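Local structure of Cow rumen GH26 endo-mannanase (Metagenome, 6UEH) at residues G172-Y177 / P450-F455. The protein probably hydrolyses internal beta-1,4-mannosidic linkages in mannans such as galactomannan, as an endo-mannanase of glycoside hydrolase family 26. Sequence-based numbering, arbitrary orientation.
Sequences GQQEIY and PWYGEF
Q174 and W451 run side by side: CG of Q174 sits over the indole face, 3.8 Å from the centre of the six-membered ring in a CH-pi contact, and the plane of the amide beyond it is turned 20° from that of the ring. With CG anti to the backbone N and a bend at chi2, the amide follows the indole surface, while its NE2 is held by the backbone O of F205. The backbone N of Q174 also donates an almost straight bond to P450 O (3.2 Å). Q173, bent at chi2, reaches the backbone of both segments: its NE2 gives one hydrogen to W451 O (3.1 Å), approaching from above that carbonyl plane, and another to Q174 O (3.0 Å), which should keep the amide from turning. Y452, its CG between the backbone N and the carbonyl carbon (chi1 51°), sets its ring against I176 and Y177. CD1 of I176 touches its CD1 at 3.5 Å, and the Y177 ring turns an edge to its face in an offset edge-to-face pair, planes at 69°. NE1 of W451 lies over the opposite face, near the rim. A serine in place of Y452 would probably leave the Y177 edge and the I176 methyl without their packing surface. E175, directed away, forms salt bridges with R203 and R223. The contact packs the segment leading into helix 454-457 against the C-terminal end of strand 169-174, at the end of the TIM barrel where glycosidases of this fold carry their active site; an acetate near W451, probably from the crystallisation liquor, is consistent with a pocket there.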
ATOM      1  N   GLY A 172       9.026   1.726 -11.839  1.00 14.82           N
ATOM      2  CA  GLY A 172       7.926   1.200 -12.623  1.00 14.79           C
ATOM      3  C   GLY A 172       7.130   2.290 -13.309  1.00 15.68           C
ATOM      4  O   GLY A 172       7.209   3.457 -12.929  1.00 15.28           O
ATOM      5  N   GLN A 173       6.360   1.906 -14.323  1.00 15.71           N
ATOM      6  CA  GLN A 173       5.544   2.856 -15.071  1.00 15.01           C
ATOM      7  C   GLN A 173       4.403   2.151 -15.790  1.00 15.03           C
ATOM      8  O   GLN A 173       4.617   1.151 -16.474  1.00 15.14           O
ATOM      9  CB  GLN A 173       6.397   3.624 -16.084  1.00 15.36           C
ATOM     10  CG  GLN A 173       5.602   4.602 -16.940  1.00 15.55           C
ATOM     11  CD  GLN A 173       4.955   5.699 -16.113  1.00 15.40           C
ATOM     12  OE1 GLN A 173       5.601   6.310 -15.261  1.00 15.31           O
ATOM     13  NE2 GLN A 173       3.673   5.946 -16.354  1.00 15.38           N
ATOM     14  N   GLN A 174       3.192   2.675 -15.634  1.00 14.93           N
ATOM     15  CA  GLN A 174       2.033   2.146 -16.343  1.00 17.03           C
ATOM     16  C   GLN A 174       1.985   2.705 -17.761  1.00 17.48           C
ATOM     17  O   GLN A 174       2.160   3.909 -17.958  1.00 16.59           O
ATOM     18  CB  GLN A 174       0.737   2.489 -15.601  1.00 14.81           C
ATOM     19  CG  GLN A 174      -0.514   1.861 -16.203  1.00 15.61           C
ATOM     20  CD  GLN A 174      -0.667   0.395 -15.828  1.00 15.37           C
ATOM     21  OE1 GLN A 174      -0.092  -0.069 -14.843  1.00 14.99           O
ATOM     22  NE2 GLN A 174      -1.444  -0.341 -16.614  1.00 14.88           N
ATOM     23  N   GLU A 175       1.753   1.836 -18.742  1.00 15.49           N
ATOM     24  CA  GLU A 175       1.602   2.274 -20.126  1.00 15.85           C
ATOM     25  C   GLU A 175       0.179   2.765 -20.369  1.00 17.97           C
ATOM     26  O   GLU A 175      -0.728   2.489 -19.585  1.00 16.87           O
ATOM     27  CB  GLU A 175       1.942   1.147 -21.110  1.00 16.03           C
ATOM     28  CG  GLU A 175       0.869   0.072 -21.233  1.00 18.97           C
ATOM     29  CD  GLU A 175       1.133  -0.894 -22.378  1.00 19.76           C
ATOM     30  OE1 GLU A 175       2.208  -0.800 -23.008  1.00 19.01           O
ATOM     31  OE2 GLU A 175       0.264  -1.749 -22.651  1.00 16.18           O
ATOM     32  N   ILE A 176      -0.005   3.487 -21.467  1.00 18.83           N
ATOM     33  CA  ILE A 176      -1.291   4.089 -21.798  1.00 19.14           C
ATOM     34  C   ILE A 176      -2.346   3.018 -22.095  1.00 19.57           C
ATOM     35  O   ILE A 176      -2.014   1.889 -22.464  1.00 16.38           O
ATOM     36  CB  ILE A 176      -1.147   5.047 -23.010  1.00 16.91           C
ATOM     37  CG1 ILE A 176      -2.373   5.955 -23.163  1.00 19.60           C
ATOM     38  CG2 ILE A 176      -0.850   4.266 -24.286  1.00 17.18           C
ATOM     39  CD1 ILE A 176      -2.432   7.092 -22.157  1.00 19.48           C
ATOM     40  N   TYR A 177      -3.614   3.372 -21.902  1.00 19.96           N
ATOM     41  CA  TYR A 177      -4.728   2.500 -22.266  1.00 19.85           C
ATOM     42  C   TYR A 177      -4.691   2.181 -23.756  1.00 20.47           C
ATOM     43  O   TYR A 177      -4.141   2.951 -24.547  1.00 17.16           O
ATOM     44  CB  TYR A 177      -6.064   3.152 -21.899  1.00 19.74           C
ATOM     45  CG  TYR A 177      -6.263   4.527 -22.506  1.00 20.84           C
ATOM     46  CD1 TYR A 177      -6.767   4.677 -23.794  1.00 21.57           C
ATOM     47  CD2 TYR A 177      -5.947   5.675 -21.790  1.00 20.90           C
ATOM     48  CE1 TYR A 177      -6.949   5.932 -24.351  1.00 22.44           C
ATOM     49  CE2 TYR A 177      -6.125   6.931 -22.336  1.00 21.43           C
ATOM     50  CZ  TYR A 177      -6.626   7.055 -23.616  1.00 22.96           C
ATOM     51  OH  TYR A 177      -6.802   8.308 -24.160  1.00 23.62           O
ATOM     52  N   PRO A 450       3.972   5.248 -11.298  1.00 15.53           N
ATOM     53  CA  PRO A 450       3.035   6.311 -11.668  1.00 15.99           C
ATOM     54  C   PRO A 450       2.038   5.815 -12.711  1.00 16.99           C
ATOM     55  O   PRO A 450       2.376   4.940 -13.512  1.00 16.76           O
ATOM     56  CB  PRO A 450       3.942   7.400 -12.253  1.00 16.86           C
ATOM     57  CG  PRO A 450       5.308   7.100 -11.713  1.00 17.09           C
ATOM     58  CD  PRO A 450       5.367   5.609 -11.594  1.00 16.56           C
ATOM     59  N   TRP A 451       0.826   6.357 -12.696  1.00 16.06           N
ATOM     60  CA  TRP A 451      -0.152   6.040 -13.727  1.00 17.18           C
ATOM     61  C   TRP A 451       0.298   6.706 -15.026  1.00 17.92           C
ATOM     62  O   TRP A 451       1.275   7.461 -15.029  1.00 18.42           O
ATOM     63  CB  TRP A 451      -1.549   6.507 -13.304  1.00 17.11           C
ATOM     64  CG  TRP A 451      -2.680   5.770 -13.967  1.00 18.60           C
ATOM     65  CD1 TRP A 451      -3.673   6.312 -14.731  1.00 18.31           C
ATOM     66  CD2 TRP A 451      -2.935   4.358 -13.922  1.00 19.30           C
ATOM     67  NE1 TRP A 451      -4.529   5.327 -15.162  1.00 19.31           N
ATOM     68  CE2 TRP A 451      -4.097   4.120 -14.682  1.00 19.84           C
ATOM     69  CE3 TRP A 451      -2.292   3.275 -13.315  1.00 19.55           C
ATOM     70  CZ2 TRP A 451      -4.629   2.842 -14.852  1.00 19.64           C
ATOM     71  CZ3 TRP A 451      -2.823   2.005 -13.488  1.00 19.46           C
ATOM     72  CH2 TRP A 451      -3.979   1.801 -14.247  1.00 18.30           C
ATOM     73  N   TYR A 452      -0.389   6.427 -16.128  1.00 17.85           N
ATOM     74  CA  TYR A 452      -0.004   7.013 -17.409  1.00 19.75           C
ATOM     75  C   TYR A 452      -0.433   8.474 -17.518  1.00 20.17           C
ATOM     76  O   TYR A 452      -1.095   9.007 -16.628  1.00 19.13           O
ATOM     77  CB  TYR A 452      -0.588   6.207 -18.576  1.00 20.71           C
ATOM     78  CG  TYR A 452      -2.076   5.940 -18.491  1.00 21.47           C
ATOM     79  CD1 TYR A 452      -3.002   6.949 -18.731  1.00 22.99           C
ATOM     80  CD2 TYR A 452      -2.556   4.671 -18.193  1.00 21.14           C
ATOM     81  CE1 TYR A 452      -4.360   6.704 -18.662  1.00 23.95           C
ATOM     82  CE2 TYR A 452      -3.911   4.417 -18.124  1.00 22.27           C
ATOM     83  CZ  TYR A 452      -4.807   5.438 -18.358  1.00 24.67           C
ATOM     84  OH  TYR A 452      -6.156   5.191 -18.289  1.00 28.12           O
ATOM     85  N   GLY A 453      -0.049   9.116 -18.616  1.00 20.74           N
ATOM     86  CA  GLY A 453      -0.435  10.493 -18.862  1.00 21.77           C
ATOM     87  C   GLY A 453       0.188  11.480 -17.892  1.00 21.81           C
ATOM     88  O   GLY A 453       1.382  11.411 -17.601  1.00 19.07           O
ATOM     89  N   GLU A 454      -0.637  12.390 -17.381  1.00 22.13           N
ATOM     90  CA  GLU A 454      -0.173  13.508 -16.564  1.00 23.02           C
ATOM     91  C   GLU A 454       0.560  13.094 -15.290  1.00 20.56           C
ATOM     92  O   GLU A 454       1.320  13.878 -14.727  1.00 20.71           O
ATOM     93  CB  GLU A 454      -1.354  14.404 -16.183  1.00 26.75           C
ATOM     94  CG  GLU A 454      -2.278  13.796 -15.134  1.00 29.41           C
ATOM     95  CD  GLU A 454      -3.190  14.825 -14.491  1.00 33.95           C
ATOM     96  OE1 GLU A 454      -3.201  14.915 -13.243  1.00 34.97           O
ATOM     97  OE2 GLU A 454      -3.896  15.541 -15.232  1.00 35.81           O
ATOM     98  N   PHE A 455       0.328  11.873 -14.825  1.00 18.71           N
ATOM     99  CA  PHE A 455       0.879  11.466 -13.538  1.00 19.14           C
ATOM    100  C   PHE A 455       2.390  11.262 -13.604  1.00 18.58           C
ATOM    101  O   PHE A 455       3.071  11.301 -12.578  1.00 18.81           O
ATOM    102  CB  PHE A 455       0.171  10.207 -13.040  1.00 18.59           C
ATOM    103  CG  PHE A 455      -1.286  10.425 -12.748  1.00 20.81           C
ATOM    104  CD1 PHE A 455      -1.683  11.059 -11.580  1.00 21.90           C
ATOM    105  CD2 PHE A 455      -2.257  10.022 -13.649  1.00 22.25           C
ATOM    106  CE1 PHE A 455      -3.026  11.276 -11.311  1.00 23.67           C
ATOM    107  CE2 PHE A 455      -3.602  10.233 -13.385  1.00 24.16           C
ATOM    108  CZ  PHE A 455      -3.985  10.861 -12.216  1.00 24.15           C
TER